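Local coordinates for protein alanine racemase (Enterococcus faecalis, PDB 3E5P) that belongs to the alanine racemase family and binds pyridoxal-5'-phosphate in the mouth of an eight-stranded alpha/beta barrel, at residues F63-L68 against I83-V88; E70-R75 against Y100-T105. The protein carries 1 engineered substitution. All blocks are in the same frame, centred on the assembly; numbering follows the deposited sequence.

Contact 1: F63-L68 against I83-V88; sequences FCVALL and ILILSV. With PLP (pyridoxal-5'-phosphate), chain J.
At the PLP site of the barrel, Leu86 packs against Cys64 and the cofactor together. Its CG sits beside the backbone N (chi1 -67°) and CD1 extends on from there. Leu86 CD1 lies 3.9 Å from Cys64 CB. Above the pyridine ring, Leu86 CD1 is 3.7 Å from C2 of PLP. The backbones behind it are paired in parallel, with Phe63, Cys64 and Val65 opposite Ile83, Leu84 and Ile85. Leu84 N gives a hydrogen bond to Phe63 O (2.8 Å), and Leu84 O takes one from Val65 N (2.8 Å, 168° at the hydrogen). Leu86 N bonds to Val65 O, though the modelled length is too short to take literally. The two strands are the ends of a right-handed beta-alpha-beta unit of the barrel, joined through helix 68-77. On the face with Val65 and Ile85, these two side chains lie side by side and point the same way. Val65 CG1 is 4.0 Å from Ile85 CG1. The outer methyl of Ile85, CD1, reaches Leu68 CA (3.8 Å) at the start of the helix, while its other branch, CG2, touches Ala66 O (3.9 Å). Ser87 OG is hydrogen-bonded to Gln316 of the second subunit.

Contact 2: E70-R75 against Y100-T105; sequences EAIELR and YDLSVT
Arg75 reaches from its helix to the carbonyls of Tyr100 and Asp101. Arg75 NE donates to Tyr100 O at 2.8 Å, in the plane of that carbonyl. Arg75 NH2 donates to Asp101 O at 2.7 Å, but it stands about 45° above that carbonyl's plane, so no lone pair is met squarely. A weak third bond runs from Arg75 NH2 to Tyr100 O at 3.3 Å. NH1 is taken by the carbonyls of Val79 and Asp81, so all three guanidinium nitrogens have acceptors. Both acceptors in 100-105 lie at the end of helix 94-99, where Asp101, with positive phi, completes a Schellman motif. The Asp101 carboxylate has its own partner, a salt bridge to Arg128. Chi1 of Arg75 (-73°) brings CG alongside Tyr100, and Arg75 CB lies 3.6 Å from Tyr100 CD2. The bend at chi2 (-58°) then turns CD and the guanidinium toward the two carbonyls. The guanidinium and phenol planes are nearly coplanar. Ile72 crosses over one face of the ring as a CH-pi contact; Ile72 CG1 is 4.0 Å from the centroid of the Tyr100 ring. Leu102 CD1 meets Ala71 CB at 3.8 Å. Helix 68-77 thus packs outside the barrel, against the turn between helix 94-99 and strand 103-106, with Ala71 and Arg75 also lying on Ile83 of strand 83-85.

In the fold
Strand 83-85 joins the two contacts, whose centres are about 7 Å apart. It pairs with strand 62-65 in contact 1 and with strand 103-106, from contact 2, on its other edge. There Ile83 O and Ser103 N are 2.8 Å apart, and Ile85 N and Ser103 O 2.9 Å, both probable hydrogen bonds. Helix 68-77 lies between the two strands of contact 1 in the chain and supplies one half of contact 2. Glu70 OE2 accepts from Ala66 N and Leu67 N, linking segment 70-75 to segment 63-68. Only contact 1 meets PLP. The side chain of Ala71 in contact 2 is about 13 Å from the cofactor, on the outer layer of the barrel. Both contacts also touch the second subunit.

Contact 1: F63-L68 against I83-V88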
ATOM      1  N   PHE C  63      -6.451   6.527  23.349  1.00 32.01           N
ATOM      2  CA  PHE C  63      -6.023   6.083  22.033  1.00 32.81           C
ATOM      3  C   PHE C  63      -4.513   6.120  21.846  1.00 32.96           C
ATOM      4  O   PHE C  63      -3.833   6.980  22.398  1.00 33.83           O
ATOM      5  CB  PHE C  63      -6.681   6.926  20.946  1.00 32.20           C
ATOM      6  CG  PHE C  63      -8.171   6.860  20.962  1.00 36.39           C
ATOM      7  CD1 PHE C  63      -8.910   7.750  21.727  1.00 37.48           C
ATOM      8  CD2 PHE C  63      -8.841   5.876  20.239  1.00 37.65           C
ATOM      9  CE1 PHE C  63     -10.298   7.665  21.777  1.00 37.20           C
ATOM     10  CE2 PHE C  63     -10.227   5.781  20.284  1.00 38.67           C
ATOM     11  CZ  PHE C  63     -10.958   6.682  21.058  1.00 38.55           C
ATOM     12  N   CYS C  64      -4.006   5.172  21.057  1.00 33.36           N
ATOM     13  CA  CYS C  64      -2.584   5.059  20.754  1.00 32.40           C
ATOM     14  C   CYS C  64      -2.360   5.223  19.266  1.00 32.39           C
ATOM     15  O   CYS C  64      -2.852   4.431  18.456  1.00 30.51           O
ATOM     16  CB  CYS C  64      -2.053   3.703  21.178  1.00 31.77           C
ATOM     17  SG  CYS C  64      -1.928   3.528  22.935  1.00 34.65           S
ATOM     18  N   VAL C  65      -1.598   6.251  18.919  1.00 30.63           N
ATOM     19  CA  VAL C  65      -1.311   6.558  17.534  1.00 29.02           C
ATOM     20  C   VAL C  65       0.199   6.524  17.325  1.00 28.59           C
ATOM     21  O   VAL C  65       0.958   6.517  18.297  1.00 26.70           O
ATOM     22  CB  VAL C  65      -1.870   7.942  17.200  1.00 29.12           C
ATOM     23  CG1 VAL C  65      -0.743   8.971  17.131  1.00 30.51           C
ATOM     24  CG2 VAL C  65      -2.677   7.871  15.945  1.00 30.75           C
ATOM     25  N   ALA C  66       0.628   6.514  16.063  1.00 29.59           N
ATOM     26  CA  ALA C  66       2.045   6.455  15.728  1.00 29.04           C
ATOM     27  C   ALA C  66       2.638   7.765  15.204  1.00 29.18           C
ATOM     28  O   ALA C  66       3.845   7.984  15.285  1.00 30.46           O
ATOM     29  CB  ALA C  66       2.271   5.359  14.712  1.00 29.68           C
ATOM     30  N   LEU C  67       1.806   8.633  14.649  1.00 28.33           N
ATOM     31  CA  LEU C  67       2.324   9.892  14.135  1.00 27.86           C
ATOM     32  C   LEU C  67       1.605  11.096  14.716  1.00 27.29           C
ATOM     33  O   LEU C  67       0.471  10.987  15.168  1.00 28.16           O
ATOM     34  CB  LEU C  67       2.196   9.946  12.609  1.00 29.88           C
ATOM     35  CG  LEU C  67       2.719   8.793  11.747  1.00 32.06           C
ATOM     36  CD1 LEU C  67       2.899   9.297  10.313  1.00 31.52           C
ATOM     37  CD2 LEU C  67       4.040   8.287  12.290  1.00 33.32           C
ATOM     38  N   LEU C  68       2.276  12.240  14.689  1.00 26.80           N
ATOM     39  CA  LEU C  68       1.700  13.498  15.158  1.00 28.64           C
ATOM     40  C   LEU C  68       0.461  13.765  14.316  1.00 29.53           C
ATOM     41  O   LEU C  68      -0.602  14.091  14.838  1.00 32.59           O
ATOM     42  CB  LEU C  68       2.717  14.632  14.975  1.00 28.94           C
ATOM     43  CG  LEU C  68       2.304  16.103  15.050  1.00 27.79           C
ATOM     44  CD1 LEU C  68       1.714  16.441  16.407  1.00 27.35           C
ATOM     45  CD2 LEU C  68       3.536  16.953  14.778  1.00 27.54           C
ATOM     46  N   ILE C  83      -4.630  10.960  23.853  1.00 28.51           N
ATOM     47  CA  ILE C  83      -4.085  10.366  22.648  1.00 28.11           C
ATOM     48  C   ILE C  83      -2.593  10.294  22.890  1.00 29.19           C
ATOM     49  O   ILE C  83      -1.972  11.296  23.241  1.00 32.21           O
ATOM     50  CB  ILE C  83      -4.310  11.239  21.394  1.00 26.82           C
ATOM     51  CG1 ILE C  83      -5.783  11.602  21.244  1.00 27.17           C
ATOM     52  CG2 ILE C  83      -3.842  10.486  20.160  1.00 27.50           C
ATOM     53  CD1 ILE C  83      -6.057  12.489  20.058  1.00 25.97           C
ATOM     54  N   LEU C  84      -2.019   9.112  22.710  1.00 28.70           N
ATOM     55  CA  LEU C  84      -0.596   8.925  22.893  1.00 26.99           C
ATOM     56  C   LEU C  84       0.106   8.616  21.573  1.00 28.24           C
ATOM     57  O   LEU C  84      -0.224   7.647  20.884  1.00 30.29           O
ATOM     58  CB  LEU C  84      -0.346   7.791  23.871  1.00 25.95           C
ATOM     59  CG  LEU C  84       1.116   7.356  23.986  1.00 26.32           C
ATOM     60  CD1 LEU C  84       1.958   8.502  24.539  1.00 24.88           C
ATOM     61  CD2 LEU C  84       1.201   6.121  24.878  1.00 24.46           C
ATOM     62  N   ILE C  85       1.072   9.455  21.215  1.00 27.62           N
ATOM     63  CA  ILE C  85       1.848   9.257  20.002  1.00 27.67           C
ATOM     64  C   ILE C  85       2.922   8.259  20.415  1.00 29.01           C
ATOM     65  O   ILE C  85       3.839   8.602  21.156  1.00 30.04           O
ATOM     66  CB  ILE C  85       2.497  10.575  19.555  1.00 27.38           C
ATOM     67  CG1 ILE C  85       1.405  11.594  19.247  1.00 25.49           C
ATOM     68  CG2 ILE C  85       3.373  10.349  18.338  1.00 25.26           C
ATOM     69  CD1 ILE C  85       1.923  12.962  18.927  1.00 26.97           C
ATOM     70  N   LEU C  86       2.812   7.026  19.939  1.00 29.79           N
ATOM     71  CA  LEU C  86       3.758   5.986  20.318  1.00 31.52           C
ATOM     72  C   LEU C  86       5.247   6.146  19.993  1.00 30.90           C
ATOM     73  O   LEU C  86       6.059   5.359  20.473  1.00 30.08           O
ATOM     74  CB  LEU C  86       3.254   4.639  19.798  1.00 33.82           C
ATOM     75  CG  LEU C  86       1.961   4.188  20.485  1.00 35.58           C
ATOM     76  CD1 LEU C  86       1.519   2.852  19.928  1.00 38.47           C
ATOM     77  CD2 LEU C  86       2.186   4.078  21.984  1.00 37.00           C
ATOM     78  N   SER C  87       5.630   7.145  19.204  1.00 31.64           N
ATOM     79  CA  SER C  87       7.055   7.307  18.910  1.00 32.88           C
ATOM     80  C   SER C  87       7.616   8.725  19.098  1.00 32.91           C
ATOM     81  O   SER C  87       6.889   9.667  19.429  1.00 31.31           O
ATOM     82  CB  SER C  87       7.379   6.816  17.496  1.00 33.28           C
ATOM     83  OG  SER C  87       8.777   6.567  17.375  1.00 33.78           O
ATOM     84  N   VAL C  88       8.923   8.858  18.883  1.00 33.87           N
ATOM     85  CA  VAL C  88       9.619  10.134  19.041  1.00 33.55           C
ATOM     86  C   VAL C  88       9.116  11.234  18.112  1.00 34.41           C
ATOM     87  O   VAL C  88       8.984  11.047  16.905  1.00 35.45           O
ATOM     88  CB  VAL C  88      11.130   9.950  18.839  1.00 31.21           C
ATOM     89  CG1 VAL C  88      11.826  11.295  18.789  1.00 32.83           C
ATOM     90  CG2 VAL C  88      11.684   9.122  19.970  1.00 31.38           C
TER
HETATM   91  N1  PLP J 390       2.236  -0.873  21.529  1.00 20.00           N
HETATM   92  C2  PLP J 390       3.078  -0.390  20.607  1.00 20.00           C
HETATM   93  C2A PLP J 390       4.265   0.309  21.135  1.00 20.00           C
HETATM   94  C3  PLP J 390       2.828  -0.531  19.248  1.00 20.00           C
HETATM   95  O3  PLP J 390       3.874  -0.437  18.425  1.00 20.00           O
HETATM   96  C4  PLP J 390       1.686  -1.174  18.749  1.00 20.00           C
HETATM   97  C4A PLP J 390       0.951  -0.547  17.557  1.00 20.00           C
HETATM   98  O4A PLP J 390       1.327  -0.142  16.457  1.00 20.00           O
HETATM   99  C5  PLP J 390       0.864  -1.714  19.757  1.00 20.00           C
HETATM  100  C6  PLP J 390       1.139  -1.519  21.103  1.00 20.00           C
HETATM  101  C5A PLP J 390      -0.195  -2.731  19.520  1.00 20.00           C
HETATM  102  O4P PLP J 390       0.263  -4.030  19.599  1.00 20.00           O
HETATM  103  P   PLP J 390      -0.608  -5.081  18.882  1.00 20.00           P
HETATM  104  O1P PLP J 390      -1.696  -5.364  19.741  1.00 20.00           O
HETATM  105  O2P PLP J 390      -0.025  -6.377  18.766  1.00 20.00           O
HETATM  106  O3P PLP J 390      -1.027  -4.548  17.602  1.00 20.00           O

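Contact 2: E70-R75 against Y100-T105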
ATOM      1  N   GLU C  70      -1.409  11.687  12.842  1.00 30.85           N
ATOM      2  CA  GLU C  70      -2.491  10.748  13.108  1.00 31.89           C
ATOM      3  C   GLU C  70      -3.230  11.127  14.380  1.00 31.28           C
ATOM      4  O   GLU C  70      -4.448  10.936  14.485  1.00 32.02           O
ATOM      5  CB  GLU C  70      -1.951   9.318  13.216  1.00 32.74           C
ATOM      6  CG  GLU C  70      -1.518   8.717  11.886  1.00 36.91           C
ATOM      7  CD  GLU C  70      -0.788   7.387  12.044  1.00 37.38           C
ATOM      8  OE1 GLU C  70      -0.440   6.773  11.014  1.00 37.15           O
ATOM      9  OE2 GLU C  70      -0.554   6.958  13.196  1.00 36.56           O
ATOM     10  N   ALA C  71      -2.484  11.655  15.345  1.00 30.87           N
ATOM     11  CA  ALA C  71      -3.052  12.082  16.618  1.00 30.79           C
ATOM     12  C   ALA C  71      -3.911  13.319  16.357  1.00 31.98           C
ATOM     13  O   ALA C  71      -4.956  13.503  16.991  1.00 31.90           O
ATOM     14  CB  ALA C  71      -1.943  12.406  17.611  1.00 30.63           C
ATOM     15  N   ILE C  72      -3.468  14.152  15.414  1.00 30.85           N
ATOM     16  CA  ILE C  72      -4.200  15.360  15.068  1.00 29.66           C
ATOM     17  C   ILE C  72      -5.475  15.017  14.320  1.00 29.94           C
ATOM     18  O   ILE C  72      -6.518  15.627  14.548  1.00 31.78           O
ATOM     19  CB  ILE C  72      -3.350  16.312  14.200  1.00 29.32           C
ATOM     20  CG1 ILE C  72      -2.214  16.901  15.036  1.00 28.26           C
ATOM     21  CG2 ILE C  72      -4.215  17.437  13.654  1.00 27.17           C
ATOM     22  CD1 ILE C  72      -1.292  17.800  14.258  1.00 27.15           C
ATOM     23  N   GLU C  73      -5.398  14.044  13.418  1.00 30.27           N
ATOM     24  CA  GLU C  73      -6.584  13.644  12.662  1.00 30.84           C
ATOM     25  C   GLU C  73      -7.717  13.273  13.628  1.00 29.27           C
ATOM     26  O   GLU C  73      -8.864  13.640  13.415  1.00 28.21           O
ATOM     27  CB  GLU C  73      -6.278  12.440  11.769  1.00 30.71           C
ATOM     28  CG  GLU C  73      -7.406  12.085  10.812  1.00 32.55           C
ATOM     29  CD  GLU C  73      -7.346  10.642  10.333  1.00 34.52           C
ATOM     30  OE1 GLU C  73      -8.035  10.308   9.343  1.00 35.45           O
ATOM     31  OE2 GLU C  73      -6.617   9.839  10.954  1.00 35.10           O
ATOM     32  N   LEU C  74      -7.391  12.543  14.688  1.00 29.75           N
ATOM     33  CA  LEU C  74      -8.401  12.146  15.656  1.00 30.80           C
ATOM     34  C   LEU C  74      -9.026  13.370  16.305  1.00 30.44           C
ATOM     35  O   LEU C  74     -10.246  13.454  16.424  1.00 28.80           O
ATOM     36  CB  LEU C  74      -7.792  11.251  16.735  1.00 31.54           C
ATOM     37  CG  LEU C  74      -7.237   9.898  16.280  1.00 33.97           C
ATOM     38  CD1 LEU C  74      -6.692   9.139  17.484  1.00 33.82           C
ATOM     39  CD2 LEU C  74      -8.331   9.093  15.591  1.00 34.61           C
ATOM     40  N   ARG C  75      -8.189  14.311  16.738  1.00 32.02           N
ATOM     41  CA  ARG C  75      -8.677  15.535  17.367  1.00 33.17           C
ATOM     42  C   ARG C  75      -9.663  16.175  16.396  1.00 34.51           C
ATOM     43  O   ARG C  75     -10.798  16.487  16.768  1.00 36.04           O
ATOM     44  CB  ARG C  75      -7.526  16.511  17.652  1.00 32.41           C
ATOM     45  CG  ARG C  75      -6.582  16.128  18.803  1.00 31.36           C
ATOM     46  CD  ARG C  75      -7.330  15.959  20.122  1.00 30.04           C
ATOM     47  NE  ARG C  75      -6.417  15.800  21.251  1.00 28.92           N
ATOM     48  CZ  ARG C  75      -6.677  15.057  22.327  1.00 28.22           C
ATOM     49  NH1 ARG C  75      -7.824  14.397  22.418  1.00 28.67           N
ATOM     50  NH2 ARG C  75      -5.799  14.985  23.321  1.00 27.33           N
ATOM     51  N   TYR C 100      -2.876  20.577  20.612  1.00 34.82           N
ATOM     52  CA  TYR C 100      -3.911  19.552  20.626  1.00 35.19           C
ATOM     53  C   TYR C 100      -3.887  18.738  21.914  1.00 35.64           C
ATOM     54  O   TYR C 100      -4.577  17.726  22.014  1.00 37.50           O
ATOM     55  CB  TYR C 100      -3.756  18.612  19.426  1.00 34.95           C
ATOM     56  CG  TYR C 100      -3.956  19.291  18.090  1.00 34.28           C
ATOM     57  CD1 TYR C 100      -2.889  19.912  17.438  1.00 34.54           C
ATOM     58  CD2 TYR C 100      -5.211  19.325  17.486  1.00 32.88           C
ATOM     59  CE1 TYR C 100      -3.066  20.555  16.209  1.00 33.43           C
ATOM     60  CE2 TYR C 100      -5.402  19.961  16.263  1.00 35.36           C
ATOM     61  CZ  TYR C 100      -4.323  20.576  15.627  1.00 36.14           C
ATOM     62  OH  TYR C 100      -4.500  21.200  14.406  1.00 36.79           O
ATOM     63  N   ASP C 101      -3.108  19.196  22.897  1.00 35.59           N
ATOM     64  CA  ASP C 101      -2.970  18.507  24.183  1.00 35.75           C
ATOM     65  C   ASP C 101      -2.816  17.009  23.943  1.00 34.92           C
ATOM     66  O   ASP C 101      -3.654  16.211  24.364  1.00 34.00           O
ATOM     67  CB  ASP C 101      -4.192  18.762  25.080  1.00 37.05           C
ATOM     68  CG  ASP C 101      -4.024  18.172  26.486  1.00 39.87           C
ATOM     69  OD1 ASP C 101      -4.948  18.321  27.324  1.00 41.08           O
ATOM     70  OD2 ASP C 101      -2.963  17.559  26.760  1.00 41.19           O
ATOM     71  N   LEU C 102      -1.740  16.644  23.257  1.00 35.03           N
ATOM     72  CA  LEU C 102      -1.440  15.259  22.931  1.00 34.33           C
ATOM     73  C   LEU C 102      -0.373  14.760  23.874  1.00 34.12           C
ATOM     74  O   LEU C 102       0.436  15.540  24.356  1.00 35.41           O
ATOM     75  CB  LEU C 102      -0.897  15.173  21.511  1.00 33.80           C
ATOM     76  CG  LEU C 102      -1.735  15.863  20.450  1.00 30.53           C
ATOM     77  CD1 LEU C 102      -1.035  15.774  19.110  1.00 30.34           C
ATOM     78  CD2 LEU C 102      -3.088  15.210  20.408  1.00 30.77           C
ATOM     79  N   SER C 103      -0.360  13.459  24.123  1.00 34.02           N
ATOM     80  CA  SER C 103       0.639  12.868  25.007  1.00 32.61           C
ATOM     81  C   SER C 103       1.743  12.221  24.164  1.00 32.70           C
ATOM     82  O   SER C 103       1.453  11.383  23.307  1.00 31.55           O
ATOM     83  CB  SER C 103      -0.011  11.801  25.888  1.00 31.73           C
ATOM     84  OG  SER C 103      -1.186  12.277  26.501  1.00 27.32           O
ATOM     85  N   VAL C 104       3.000  12.596  24.408  1.00 33.36           N
ATOM     86  CA  VAL C 104       4.127  12.026  23.654  1.00 34.29           C
ATOM     87  C   VAL C 104       5.013  11.106  24.475  1.00 33.08           C
ATOM     88  O   VAL C 104       5.088  11.225  25.707  1.00 31.76           O
ATOM     89  CB  VAL C 104       5.063  13.106  23.072  1.00 34.67           C
ATOM     90  CG1 VAL C 104       4.347  13.889  22.014  1.00 38.57           C
ATOM     91  CG2 VAL C 104       5.565  14.013  24.179  1.00 32.47           C
ATOM     92  N   THR C 105       5.690  10.190  23.789  1.00 32.23           N
ATOM     93  CA  THR C 105       6.581   9.286  24.482  1.00 32.94           C
ATOM     94  C   THR C 105       7.959   9.925  24.408  1.00 33.04           C
ATOM     95  O   THR C 105       8.294  10.583  23.424  1.00 33.79           O
ATOM     96  CB  THR C 105       6.603   7.868  23.842  1.00 31.40           C
ATOM     97  OG1 THR C 105       7.613   7.793  22.836  1.00 32.96           O
ATOM     98  CG2 THR C 105       5.279   7.564  23.202  1.00 29.97           C
TER